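Local coordinates for protein putative aminomethyltransferase (Leptospirillum rubarum, PDB 3TTG) that is a putative aminomethyltransferase of the glycine cleavage T-protein family and probably binds folate, at residues A85-D90 / F241-A246; L81-R86 / C259-E264; L75-F80 / D249-S254; T176-N181 / G229-P234. All blocks are in the same frame, centred on the assembly; numbering follows the deposited sequence.

Overall arrangement
Following the chain from the N terminus, edge strand 75-81 of the five-stranded antiparallel sheet leads into the turn at 81-86 and then into strand 87-96. These three successive pieces supply the first halves of interactions 3, 2 and 1. Much later, residues 176-181 meet 229-234 just beyond helix 218-227, closing the shortest loop, interaction 4. Next, 241-246 returns to 85-90, so interaction 1 encloses interaction 4. Helix 249-252 then docks on strand 75-81, so interaction 3 encloses interactions 1 and 4. Finally 259-264 reaches back to 81-86, and interaction 2 also encloses interaction 4 and crosses interaction 3. Interactions 1 and 2 share A85 and R86, while the Y77 and F178 rings join interactions 3 and 4.

Interaction 1 (A85-D90 / F241-A246); sequences ARILFD and FFPAEA
R86 starts with CG on the far side from its own carbonyl carbon and then bends at chi2 (-72°), which swings its outer half across F242, whose ring also leaves the backbone opposite the carbonyl carbon. The result is an edge-on-face approach: R86 NE stands over one face of the ring, 3.5 Å from F242 CE1, with guanidinium and ring planes 81° apart. The cation-pi term is long and at most weak; R86 NH1 is held instead by a hydrogen bond to D239 O. The two backbones join through I87 N, which donates to F241 O at 3.1 Å (156° at the hydrogen). This bond lies where the chain enters strand 87-96, just ahead of a classic beta bulge in which L88 and F89 both face F80 of the neighbouring strand. I87 also packs its CG1 on P243 CD at 4.1 Å. F242 N donates to E245 OE1 at 3.0 Å, tying the start of the turn F242-A246, closed by A246 N to F242 O, to a carboxylate whose OE2 forms a salt bridge with R277. The buried A85 O has no polar partner in the model; it faces the edge of the F242 ring, 3.5 Å from CD1.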
loop_
_atom_site.group_PDB
_atom_site.type_symbol
_atom_site.label_atom_id
_atom_site.label_comp_id
_atom_site.label_asym_id
_atom_site.label_seq_id
_atom_site.Cartn_x
_atom_site.Cartn_y
_atom_site.Cartn_z
ATOM N N ALA A 85 -1.285 -14.972 -12.505
ATOM C CA ALA A 85 -0.955 -13.573 -12.338
ATOM C C ALA A 85 -1.918 -12.788 -11.477
ATOM O O ALA A 85 -1.765 -11.577 -11.420
ATOM C CB ALA A 85 -0.749 -12.863 -13.688
ATOM N N ARG A 86 -2.748 -13.452 -10.665
ATOM C CA ARG A 86 -3.567 -12.768 -9.669
ATOM C C ARG A 86 -2.701 -12.509 -8.424
ATOM O O ARG A 86 -1.772 -13.254 -8.133
ATOM C CB ARG A 86 -4.803 -13.586 -9.294
ATOM C CG ARG A 86 -5.751 -13.930 -10.448
ATOM C CD ARG A 86 -6.493 -12.671 -10.864
ATOM N NE ARG A 86 -7.546 -12.915 -11.873
ATOM C CZ ARG A 86 -8.782 -13.336 -11.609
ATOM N NH1 ARG A 86 -9.149 -13.616 -10.355
ATOM N NH2 ARG A 86 -9.658 -13.501 -12.594
ATOM N N ILE A 87 -3.027 -11.461 -7.712
ATOM C CA ILE A 87 -2.264 -11.004 -6.561
ATOM C C ILE A 87 -2.519 -11.882 -5.341
ATOM O O ILE A 87 -3.642 -11.950 -4.867
ATOM C CB ILE A 87 -2.611 -9.530 -6.227
ATOM C CG1 ILE A 87 -2.253 -8.523 -7.416
ATOM C CG2 ILE A 87 -1.959 -9.091 -4.861
ATOM C CD1 ILE A 87 -2.949 -7.185 -7.206
ATOM N N LEU A 88 -1.457 -12.429 -4.756
ATOM C CA LEU A 88 -1.554 -13.157 -3.493
ATOM C C LEU A 88 -1.116 -12.279 -2.398
ATOM O O LEU A 88 -1.770 -12.226 -1.381
ATOM C CB LEU A 88 -0.704 -14.432 -3.484
ATOM C CG LEU A 88 -1.055 -15.484 -4.538
ATOM C CD1 LEU A 88 -0.108 -16.662 -4.440
ATOM C CD2 LEU A 88 -2.533 -15.975 -4.366
ATOM N N PHE A 89 0.009 -11.587 -2.575
ATOM C CA PHE A 89 0.550 -10.634 -1.584
ATOM C C PHE A 89 1.245 -9.476 -2.267
ATOM O O PHE A 89 1.646 -9.574 -3.408
ATOM C CB PHE A 89 1.603 -11.351 -0.662
ATOM C CG PHE A 89 1.140 -12.632 -0.021
ATOM C CD1 PHE A 89 0.340 -12.605 1.121
ATOM C CD2 PHE A 89 1.425 -13.863 -0.600
ATOM C CE1 PHE A 89 -0.205 -13.767 1.638
ATOM C CE2 PHE A 89 0.917 -15.055 -0.040
ATOM C CZ PHE A 89 0.058 -14.995 1.032
ATOM N N ASP A 90 1.450 -8.391 -1.529
ATOM C CA ASP A 90 2.361 -7.345 -1.908
ATOM C C ASP A 90 3.450 -7.358 -0.814
ATOM O O ASP A 90 3.275 -7.993 0.201
ATOM C CB ASP A 90 1.698 -5.972 -2.114
ATOM C CG ASP A 90 1.173 -5.296 -0.852
ATOM O OD1 ASP A 90 1.257 -5.895 0.205
ATOM O OD2 ASP A 90 0.807 -4.128 -0.921
ATOM N N PHE A 241 -7.763 -9.800 -8.363
ATOM C CA PHE A 241 -7.238 -8.767 -9.276
ATOM C C PHE A 241 -5.844 -8.982 -9.800
ATOM O O PHE A 241 -5.055 -9.707 -9.219
ATOM C CB PHE A 241 -7.277 -7.426 -8.560
ATOM C CG PHE A 241 -8.677 -7.116 -8.058
ATOM C CD1 PHE A 241 -9.708 -6.822 -8.947
ATOM C CD2 PHE A 241 -8.985 -7.214 -6.710
ATOM C CE1 PHE A 241 -11.014 -6.640 -8.486
ATOM C CE2 PHE A 241 -10.274 -6.910 -6.243
ATOM C CZ PHE A 241 -11.291 -6.727 -7.118
ATOM N N PHE A 242 -5.546 -8.282 -10.905
ATOM C CA PHE A 242 -4.219 -8.262 -11.537
ATOM C C PHE A 242 -3.496 -7.022 -11.146
ATOM O O PHE A 242 -4.151 -5.996 -10.963
ATOM C CB PHE A 242 -4.315 -8.266 -13.040
ATOM C CG PHE A 242 -4.982 -9.482 -13.652
ATOM C CD1 PHE A 242 -4.454 -10.741 -13.470
ATOM C CD2 PHE A 242 -6.059 -9.344 -14.505
ATOM C CE1 PHE A 242 -5.034 -11.859 -14.072
ATOM C CE2 PHE A 242 -6.642 -10.464 -15.102
ATOM C CZ PHE A 242 -6.090 -11.707 -14.920
ATOM N N PRO A 243 -2.151 -7.030 -11.104
ATOM C CA PRO A 243 -1.400 -5.773 -10.794
ATOM C C PRO A 243 -1.759 -4.587 -11.705
ATOM O O PRO A 243 -1.917 -3.458 -11.218
ATOM C CB PRO A 243 0.060 -6.206 -11.026
ATOM C CG PRO A 243 0.079 -7.622 -10.737
ATOM C CD PRO A 243 -1.214 -8.161 -11.315
ATOM N N ALA A 244 -1.899 -4.818 -13.008
ATOM C CA ALA A 244 -2.262 -3.724 -13.936
ATOM C C ALA A 244 -3.686 -3.205 -13.699
ATOM O O ALA A 244 -3.913 -2.005 -13.810
ATOM C CB ALA A 244 -2.108 -4.146 -15.345
ATOM N N GLU A 245 -4.628 -4.075 -13.304
ATOM C CA GLU A 245 -5.970 -3.597 -12.930
ATOM C C GLU A 245 -5.877 -2.640 -11.747
ATOM O O GLU A 245 -6.546 -1.622 -11.714
ATOM C CB GLU A 245 -6.877 -4.757 -12.567
ATOM C CG GLU A 245 -7.230 -5.590 -13.765
ATOM C CD GLU A 245 -8.158 -6.729 -13.401
ATOM O OE1 GLU A 245 -8.016 -7.325 -12.303
ATOM O OE2 GLU A 245 -9.030 -7.034 -14.240
ATOM N N ALA A 246 -5.050 -2.985 -10.771
ATOM C CA ALA A 246 -4.796 -2.149 -9.575
ATOM C C ALA A 246 -3.983 -0.865 -9.810
ATOM O O ALA A 246 -3.868 -0.059 -8.879
ATOM C CB ALA A 246 -4.123 -2.988 -8.515
#

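Interaction 2 (L81-R86 / C259-E264); sequences LNPKAR and CYVGQE
V261 and G262 lie against the beta turn at 82-85 in a close backbone contact bridged by two waters; it joins the hairpin connection between strands 75-81 and 87-96 to the N terminus of helix 263-271. The second segment, CYVGQE, belongs to the KGCYVGQE stretch that resembles the signature of YgfZ-like relatives of the T-protein. Within it, Y260 to Q263 form a type II turn, and G262, with phi at 86°, occupies both its third position and the N-cap of the helix. Having no side chain, G262 lets the chains approach until its CA is 4.2 Å from A85 CA. Its CA also sits 3.6 Å from N82 O, and the CB of A85 rests on G262 O. V261 extends CG1 opposite its backbone N (chi1 179°), which brings this methyl against the backbone of L81 to P83, 3.4 Å from L81 O and next to N82 C. L81 in turn brings CD1 to the edge of the Y260 ring, at a loose 4.4 Å from CE1. The opposing turn is type I, and N82 OD1 braces it by accepting R86 N at 3.0 Å, with the donor 53° out of the carbonyl plane. One water accepts from L81 N and donates to V261 O, at 2.9 Å from that oxygen. The other accepts from G262 N and donates to P83 O, 2.7 Å away. Polar coupling across the contact is therefore indirect and made by main-chain groups, so it depends on the two turn geometries and on the bridging waters.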
loop_
_atom_site.group_PDB
_atom_site.type_symbol
_atom_site.label_atom_id
_atom_site.label_comp_id
_atom_site.label_asym_id
_atom_site.label_seq_id
_atom_site.Cartn_x
_atom_site.Cartn_y
_atom_site.Cartn_z
ATOM N N LEU A 81 2.624 -13.258 -7.092
ATOM C CA LEU A 81 1.444 -13.712 -7.835
ATOM C C LEU A 81 1.299 -15.187 -7.872
ATOM O O LEU A 81 2.251 -15.894 -7.627
ATOM C CB LEU A 81 1.535 -13.202 -9.278
ATOM C CG LEU A 81 1.886 -11.698 -9.453
ATOM C CD1 LEU A 81 2.086 -11.343 -10.899
ATOM C CD2 LEU A 81 0.841 -10.800 -8.884
ATOM N N ASN A 82 0.082 -15.657 -8.206
ATOM C CA ASN A 82 -0.163 -17.050 -8.475
ATOM C C ASN A 82 0.179 -17.277 -9.959
ATOM O O ASN A 82 0.390 -16.301 -10.671
ATOM C CB ASN A 82 -1.605 -17.419 -8.088
ATOM C CG ASN A 82 -2.702 -16.902 -8.968
ATOM O OD1 ASN A 82 -2.498 -16.413 -10.083
ATOM N ND2 ASN A 82 -3.893 -17.063 -8.496
ATOM N N PRO A 83 0.147 -18.519 -10.463
ATOM C CA PRO A 83 0.501 -18.786 -11.875
ATOM C C PRO A 83 -0.353 -18.060 -12.954
ATOM O O PRO A 83 0.092 -17.884 -14.107
ATOM C CB PRO A 83 0.284 -20.298 -11.963
ATOM C CG PRO A 83 0.620 -20.780 -10.596
ATOM C CD PRO A 83 -0.034 -19.792 -9.723
ATOM N N LYS A 84 -1.590 -17.700 -12.593
ATOM C CA LYS A 84 -2.490 -16.974 -13.456
ATOM C C LYS A 84 -2.291 -15.444 -13.292
ATOM O O LYS A 84 -3.036 -14.704 -13.884
ATOM C CB LYS A 84 -3.958 -17.351 -13.161
ATOM C CG LYS A 84 -4.319 -18.786 -13.520
ATOM C CD LYS A 84 -4.725 -18.950 -14.918
ATOM C CE LYS A 84 -5.271 -20.347 -15.217
ATOM N NZ LYS A 84 -6.415 -20.728 -14.323
ATOM N N ALA A 85 -1.285 -14.972 -12.505
ATOM C CA ALA A 85 -0.955 -13.573 -12.338
ATOM C C ALA A 85 -1.918 -12.788 -11.477
ATOM O O ALA A 85 -1.765 -11.577 -11.420
ATOM C CB ALA A 85 -0.749 -12.863 -13.688
ATOM N N ARG A 86 -2.748 -13.452 -10.665
ATOM C CA ARG A 86 -3.567 -12.768 -9.669
ATOM C C ARG A 86 -2.701 -12.509 -8.424
ATOM O O ARG A 86 -1.772 -13.254 -8.133
ATOM C CB ARG A 86 -4.803 -13.586 -9.294
ATOM C CG ARG A 86 -5.751 -13.930 -10.448
ATOM C CD ARG A 86 -6.493 -12.671 -10.864
ATOM N NE ARG A 86 -7.546 -12.915 -11.873
ATOM C CZ ARG A 86 -8.782 -13.336 -11.609
ATOM N NH1 ARG A 86 -9.149 -13.616 -10.355
ATOM N NH2 ARG A 86 -9.658 -13.501 -12.594
ATOM N N CYS A 259 12.414 -15.215 -15.767
ATOM C CA CYS A 259 11.324 -16.057 -15.287
ATOM C C CYS A 259 10.866 -15.769 -13.859
ATOM O O CYS A 259 11.678 -15.747 -12.915
ATOM C CB CYS A 259 11.752 -17.516 -15.417
ATOM S SG CYS A 259 10.487 -18.716 -14.939
ATOM N N TYR A 260 9.549 -15.672 -13.689
ATOM C CA TYR A 260 8.909 -15.596 -12.372
ATOM C C TYR A 260 7.498 -16.080 -12.491
ATOM O O TYR A 260 6.879 -16.024 -13.568
ATOM C CB TYR A 260 9.005 -14.182 -11.739
ATOM C CG TYR A 260 8.205 -13.091 -12.404
ATOM C CD1 TYR A 260 6.875 -12.873 -12.066
ATOM C CD2 TYR A 260 8.737 -12.345 -13.439
ATOM C CE1 TYR A 260 6.144 -11.847 -12.652
ATOM C CE2 TYR A 260 8.021 -11.309 -14.025
ATOM C CZ TYR A 260 6.714 -11.077 -13.638
ATOM O OH TYR A 260 5.930 -10.133 -14.236
ATOM N N VAL A 261 6.949 -16.490 -11.366
ATOM C CA VAL A 261 5.587 -16.991 -11.289
ATOM C C VAL A 261 4.597 -15.915 -11.722
ATOM O O VAL A 261 4.522 -14.824 -11.140
ATOM C CB VAL A 261 5.241 -17.517 -9.855
ATOM C CG1 VAL A 261 3.807 -18.018 -9.781
ATOM C CG2 VAL A 261 6.196 -18.627 -9.416
ATOM N N GLY A 262 3.763 -16.257 -12.681
ATOM C CA GLY A 262 2.798 -15.310 -13.208
ATOM C C GLY A 262 3.296 -14.404 -14.326
ATOM O O GLY A 262 2.508 -13.617 -14.883
ATOM N N GLN A 263 4.572 -14.546 -14.731
ATOM C CA GLN A 263 5.145 -13.621 -15.717
ATOM C C GLN A 263 4.428 -13.632 -17.072
ATOM O O GLN A 263 4.238 -12.563 -17.665
ATOM C CB GLN A 263 6.640 -13.898 -15.954
ATOM C CG GLN A 263 7.276 -12.969 -17.001
ATOM C CD GLN A 263 8.741 -13.167 -17.139
ATOM O OE1 GLN A 263 9.230 -14.300 -17.205
ATOM N NE2 GLN A 263 9.494 -12.082 -17.183
ATOM N N GLU A 264 4.170 -14.796 -17.627
ATOM C CA GLU A 264 3.584 -14.852 -18.969
ATOM C C GLU A 264 2.209 -14.207 -19.009
ATOM O O GLU A 264 2.025 -13.391 -19.890
ATOM C CB GLU A 264 3.603 -16.255 -19.580
ATOM C CG GLU A 264 3.168 -16.271 -21.045
ATOM C CD GLU A 264 1.674 -16.267 -21.322
ATOM O OE1 GLU A 264 0.895 -16.748 -20.466
ATOM O OE2 GLU A 264 1.286 -15.825 -22.426
HETATM O O HOH W 1 4.931 -13.252 -8.736
HETATM O O HOH W 2 2.728 -18.371 -14.403
#

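Interaction 3 (L75-F80 / D249-S254); sequences LSYSFF and DSVGVS
Apolar contact comes first: Y77 carries its ring opposite the backbone N (chi1 -171°), and the two methyls of V251 lie along one side of it. V251 CG1 lies 4.0 Å from Y77 CD2, while CG2 touches Y77 CB. Farther along, V253 CG2 meets the edge of the F79 ring more loosely, 4.4 Å from CD2. Between these pairs G252 presses its bare backbone against the strand, its CA 4.3 Å from S78 CA. The second kind of interaction is a CA-H...O contact from G252 CA to Y77 O, 3.5 Å long and nearly straight (166° at the hydrogen). Third comes a water, accepting from Y77 N at 3.0 Å and donating to V251 O at 2.7 Å. The short helix 249-252 thus docks on strand 75-81, an edge strand of the five-stranded antiparallel sheet. Two carbonyl oxygens, Y77 O and V251 O, stand only 3.3 Å apart, yet each has a donor: Q65 NE2 for the first, the water for the second. S64 OG hydrogen-bonds with both G252 O and F79 N. The chemistry implies that polar main-chain atoms at this buried junction are satisfied through intermediaries, while glycine and valine surfaces provide the direct fit.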
loop_
_atom_site.group_PDB
_atom_site.type_symbol
_atom_site.label_atom_id
_atom_site.label_comp_id
_atom_site.label_asym_id
_atom_site.label_seq_id
_atom_site.Cartn_x
_atom_site.Cartn_y
_atom_site.Cartn_z
ATOM N N LEU A 75 14.580 0.682 -1.599
ATOM C CA LEU A 75 13.384 -0.048 -1.298
ATOM C C LEU A 75 12.643 -0.297 -2.609
ATOM O O LEU A 75 12.554 0.609 -3.422
ATOM C CB LEU A 75 12.513 0.763 -0.367
ATOM C CG LEU A 75 11.343 0.043 0.267
ATOM C CD1 LEU A 75 11.793 -0.832 1.346
ATOM C CD2 LEU A 75 10.384 1.055 0.827
ATOM N N SER A 76 12.045 -1.455 -2.768
ATOM C CA SER A 76 11.204 -1.703 -3.945
ATOM C C SER A 76 9.894 -2.334 -3.513
ATOM O O SER A 76 9.778 -2.817 -2.380
ATOM C CB SER A 76 11.946 -2.601 -4.923
ATOM O OG SER A 76 11.950 -3.869 -4.320
ATOM N N TYR A 77 8.850 -2.103 -4.303
ATOM C CA TYR A 77 7.564 -2.690 -4.111
ATOM C C TYR A 77 7.478 -3.911 -5.023
ATOM O O TYR A 77 7.989 -3.881 -6.153
ATOM C CB TYR A 77 6.508 -1.704 -4.508
ATOM C CG TYR A 77 5.120 -2.125 -4.154
ATOM C CD1 TYR A 77 4.726 -2.233 -2.837
ATOM C CD2 TYR A 77 4.155 -2.278 -5.135
ATOM C CE1 TYR A 77 3.417 -2.520 -2.500
ATOM C CE2 TYR A 77 2.844 -2.575 -4.813
ATOM C CZ TYR A 77 2.479 -2.722 -3.496
ATOM O OH TYR A 77 1.166 -2.995 -3.207
ATOM N N SER A 78 6.866 -4.936 -4.551
ATOM C CA SER A 78 6.626 -6.135 -5.368
ATOM C C SER A 78 5.324 -6.780 -5.040
ATOM O O SER A 78 4.856 -6.720 -3.900
ATOM C CB SER A 78 7.716 -7.178 -5.129
ATOM O OG SER A 78 7.661 -8.232 -6.087
ATOM N N PHE A 79 4.804 -7.514 -6.013
ATOM C CA PHE A 79 3.760 -8.481 -5.822
ATOM C C PHE A 79 4.353 -9.884 -5.789
ATOM O O PHE A 79 5.455 -10.140 -6.277
ATOM C CB PHE A 79 2.708 -8.411 -6.950
ATOM C CG PHE A 79 1.903 -7.170 -6.913
ATOM C CD1 PHE A 79 0.951 -6.969 -5.924
ATOM C CD2 PHE A 79 2.135 -6.150 -7.819
ATOM C CE1 PHE A 79 0.250 -5.778 -5.855
ATOM C CE2 PHE A 79 1.449 -4.950 -7.725
ATOM C CZ PHE A 79 0.477 -4.793 -6.788
ATOM N N PHE A 80 3.567 -10.785 -5.243
ATOM C CA PHE A 80 3.760 -12.235 -5.285
ATOM C C PHE A 80 2.499 -12.758 -5.893
ATOM O O PHE A 80 1.398 -12.608 -5.328
ATOM C CB PHE A 80 4.069 -12.823 -3.911
ATOM C CG PHE A 80 5.390 -12.336 -3.367
ATOM C CD1 PHE A 80 6.527 -13.117 -3.471
ATOM C CD2 PHE A 80 5.526 -11.037 -2.892
ATOM C CE1 PHE A 80 7.743 -12.650 -3.029
ATOM C CE2 PHE A 80 6.745 -10.569 -2.465
ATOM C CZ PHE A 80 7.843 -11.362 -2.553
ATOM N N ASP A 249 1.311 -1.996 -11.641
ATOM C CA ASP A 249 2.319 -2.728 -12.364
ATOM C C ASP A 249 3.566 -1.831 -12.659
ATOM O O ASP A 249 4.646 -2.377 -12.732
ATOM C CB ASP A 249 1.784 -3.360 -13.648
ATOM C CG ASP A 249 1.275 -2.400 -14.676
ATOM O OD1 ASP A 249 0.498 -1.487 -14.300
ATOM O OD2 ASP A 249 1.603 -2.594 -15.878
ATOM N N SER A 250 3.443 -0.490 -12.760
ATOM C CA SER A 250 4.618 0.364 -12.985
ATOM C C SER A 250 5.555 0.347 -11.748
ATOM O O SER A 250 6.739 0.274 -11.903
ATOM C CB SER A 250 4.194 1.798 -13.316
ATOM O OG SER A 250 5.332 2.627 -13.454
ATOM N N VAL A 251 5.016 0.281 -10.537
ATOM C CA VAL A 251 5.862 0.253 -9.320
ATOM C C VAL A 251 6.158 -1.181 -8.742
ATOM O O VAL A 251 7.193 -1.375 -8.064
ATOM C CB VAL A 251 5.211 1.185 -8.242
ATOM C CG1 VAL A 251 3.871 0.665 -7.770
ATOM C CG2 VAL A 251 6.125 1.369 -7.044
ATOM N N GLY A 252 5.325 -2.158 -9.068
ATOM C CA GLY A 252 5.408 -3.515 -8.512
ATOM C C GLY A 252 5.815 -4.653 -9.437
ATOM O O GLY A 252 5.995 -5.761 -8.958
ATOM N N VAL A 253 5.913 -4.422 -10.760
ATOM C CA VAL A 253 6.267 -5.474 -11.735
ATOM C C VAL A 253 7.404 -5.018 -12.576
ATOM O O VAL A 253 7.387 -3.865 -13.007
ATOM C CB VAL A 253 5.022 -5.759 -12.648
ATOM C CG1 VAL A 253 5.330 -6.751 -13.759
ATOM C CG2 VAL A 253 3.833 -6.234 -11.853
ATOM N N SER A 254 8.324 -5.907 -12.903
ATOM C CA SER A 254 9.338 -5.647 -13.927
ATOM C C SER A 254 8.950 -6.386 -15.187
ATOM O O SER A 254 8.758 -7.585 -15.129
ATOM C CB SER A 254 10.737 -6.059 -13.516
ATOM O OG SER A 254 11.617 -6.084 -14.630
HETATM O O HOH W 3 9.385 -0.432 -6.788
#

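Interaction 4 (T176-N181 / G229-P234); sequences TSFQHN and GIPLFP
Q179 sets its carboxamide against the end of helix 218-227, where NE2 hydrogen-bonds to K228 O and the neighbouring G229 O hangs over the amide carbon. That helix finishes in a Schellman motif, with G229 at positive phi (75°). The loop 176-181, between strands 170-173 and 187-193, packs against this helix end. G229 O is 3.1 Å from Q179 CD and stands almost directly above the amide plane. Its 3.2 Å approach to Q179 NE2 has a poor angle for bonding, so the pair meets as a carbonyl oxygen over an amide face, an arrangement consistent with a favourable dipolar contact. Q179 reaches this place with CG wedged between its backbone N and carbonyl carbon (chi1 75°) and a second bend at chi2 (-69°), which brings the amide under G229 O. Nearer the backbone, Q179 CB packs on P231 CD at 3.7 Å. The F178 ring fills the adjoining apolar space: its CE2 touches I230 CG2 at 3.9 Å, the two side chains crossing at about a right angle. The same corner, CE2, also meets P231 CD at 4.0 Å, and the ring makes an edge-to-face contact with Y77. I230 O is hydrogen-bonded by R312 NH2. Q179 OE1 lies 3.7 Å from I230 CA and equally far from P231 CD.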
loop_
_atom_site.group_PDB
_atom_site.type_symbol
_atom_site.label_atom_id
_atom_site.label_comp_id
_atom_site.label_asym_id
_atom_site.label_seq_id
_atom_site.Cartn_x
_atom_site.Cartn_y
_atom_site.Cartn_z
ATOM N N THR A 176 7.577 7.994 -3.700
ATOM C CA THR A 176 6.519 9.018 -3.627
ATOM C C THR A 176 5.430 8.732 -4.697
ATOM O O THR A 176 4.302 9.104 -4.453
ATOM C CB THR A 176 7.110 10.392 -3.733
ATOM O OG1 THR A 176 7.869 10.443 -4.947
ATOM C CG2 THR A 176 7.993 10.718 -2.514
ATOM N N SER A 177 5.723 7.948 -5.767
ATOM C CA SER A 177 4.736 7.578 -6.796
ATOM C C SER A 177 4.161 6.216 -6.526
ATOM O O SER A 177 4.885 5.277 -6.158
ATOM C CB SER A 177 5.330 7.626 -8.205
ATOM O OG SER A 177 5.575 8.993 -8.464
ATOM N N PHE A 178 2.836 6.091 -6.674
ATOM C CA PHE A 178 2.208 4.827 -6.397
ATOM C C PHE A 178 1.176 4.491 -7.459
ATOM O O PHE A 178 1.575 4.299 -8.614
ATOM C CB PHE A 178 1.690 4.798 -4.922
ATOM C CG PHE A 178 1.559 3.399 -4.372
ATOM C CD1 PHE A 178 2.635 2.499 -4.434
ATOM C CD2 PHE A 178 0.339 2.926 -3.892
ATOM C CE1 PHE A 178 2.529 1.215 -3.910
ATOM C CE2 PHE A 178 0.235 1.615 -3.376
ATOM C CZ PHE A 178 1.334 0.766 -3.413
ATOM N N GLN A 179 -0.101 4.353 -7.128
ATOM C CA GLN A 179 -1.092 3.908 -8.110
ATOM C C GLN A 179 -1.152 4.891 -9.298
ATOM O O GLN A 179 -1.156 6.113 -9.130
ATOM C CB GLN A 179 -2.473 3.673 -7.475
ATOM C CG GLN A 179 -3.246 4.963 -7.143
ATOM C CD GLN A 179 -2.664 5.760 -6.031
ATOM O OE1 GLN A 179 -1.865 5.283 -5.220
ATOM N NE2 GLN A 179 -3.148 6.947 -5.867
ATOM N N HIS A 180 -1.166 4.325 -10.487
ATOM C CA HIS A 180 -1.184 5.023 -11.784
ATOM C C HIS A 180 -0.054 6.052 -11.890
ATOM O O HIS A 180 -0.196 7.023 -12.634
ATOM C CB HIS A 180 -2.561 5.714 -12.040
ATOM C CG HIS A 180 -3.788 4.870 -11.947
ATOM N ND1 HIS A 180 -3.965 3.741 -12.721
ATOM C CD2 HIS A 180 -4.907 5.067 -11.203
ATOM C CE1 HIS A 180 -5.158 3.279 -12.402
ATOM N NE2 HIS A 180 -5.783 4.084 -11.546
ATOM N N ASN A 181 1.098 5.800 -11.217
ATOM C CA ASN A 181 2.244 6.661 -11.066
ATOM C C ASN A 181 1.908 8.002 -10.525
ATOM O O ASN A 181 2.589 8.966 -10.837
ATOM C CB ASN A 181 2.964 6.855 -12.383
ATOM C CG ASN A 181 3.572 5.611 -12.860
ATOM O OD1 ASN A 181 4.630 5.221 -12.354
ATOM N ND2 ASN A 181 2.877 4.931 -13.763
ATOM N N GLY A 229 -5.670 8.119 -2.623
ATOM C CA GLY A 229 -6.039 7.119 -3.636
ATOM C C GLY A 229 -5.309 5.801 -3.550
ATOM O O GLY A 229 -5.320 5.018 -4.510
ATOM N N ILE A 230 -4.707 5.511 -2.377
ATOM C CA ILE A 230 -3.808 4.367 -2.208
ATOM C C ILE A 230 -4.570 3.053 -2.054
ATOM O O ILE A 230 -5.270 2.853 -1.046
ATOM C CB ILE A 230 -2.818 4.581 -1.015
ATOM C CG1 ILE A 230 -1.832 5.706 -1.356
ATOM C CG2 ILE A 230 -2.021 3.324 -0.670
ATOM C CD1 ILE A 230 -1.202 6.352 -0.120
ATOM N N PRO A 231 -4.385 2.115 -3.015
ATOM C CA PRO A 231 -5.030 0.791 -2.878
ATOM C C PRO A 231 -4.275 -0.061 -1.856
ATOM O O PRO A 231 -3.083 0.117 -1.704
ATOM C CB PRO A 231 -4.944 0.191 -4.270
ATOM C CG PRO A 231 -3.909 0.953 -4.989
ATOM C CD PRO A 231 -3.588 2.209 -4.251
ATOM N N LEU A 232 -4.979 -0.858 -1.088
ATOM C CA LEU A 232 -4.398 -1.656 -0.007
ATOM C C LEU A 232 -4.791 -3.141 -0.132
ATOM O O LEU A 232 -5.851 -3.485 -0.640
ATOM C CB LEU A 232 -4.906 -1.144 1.366
ATOM C CG LEU A 232 -4.548 0.320 1.782
ATOM C CD1 LEU A 232 -5.336 0.725 3.022
ATOM C CD2 LEU A 232 -3.101 0.473 2.004
ATOM N N PHE A 233 -3.943 -4.006 0.398
ATOM C CA PHE A 233 -4.282 -5.409 0.617
ATOM C C PHE A 233 -5.113 -5.419 1.913
ATOM O O PHE A 233 -4.748 -4.686 2.835
ATOM C CB PHE A 233 -2.993 -6.254 0.753
ATOM C CG PHE A 233 -3.206 -7.680 1.186
ATOM C CD1 PHE A 233 -3.119 -8.721 0.277
ATOM C CD2 PHE A 233 -3.454 -7.985 2.523
ATOM C CE1 PHE A 233 -3.304 -10.035 0.694
ATOM C CE2 PHE A 233 -3.700 -9.297 2.923
ATOM C CZ PHE A 233 -3.585 -10.312 2.022
ATOM N N PRO A 234 -6.245 -6.120 2.026
ATOM C CA PRO A 234 -6.819 -7.088 1.099
ATOM C C PRO A 234 -7.980 -6.501 0.312
ATOM O O PRO A 234 -8.603 -7.234 -0.468
ATOM C CB PRO A 234 -7.296 -8.184 2.059
ATOM C CG PRO A 234 -7.852 -7.390 3.219
ATOM C CD PRO A 234 -6.995 -6.151 3.314
#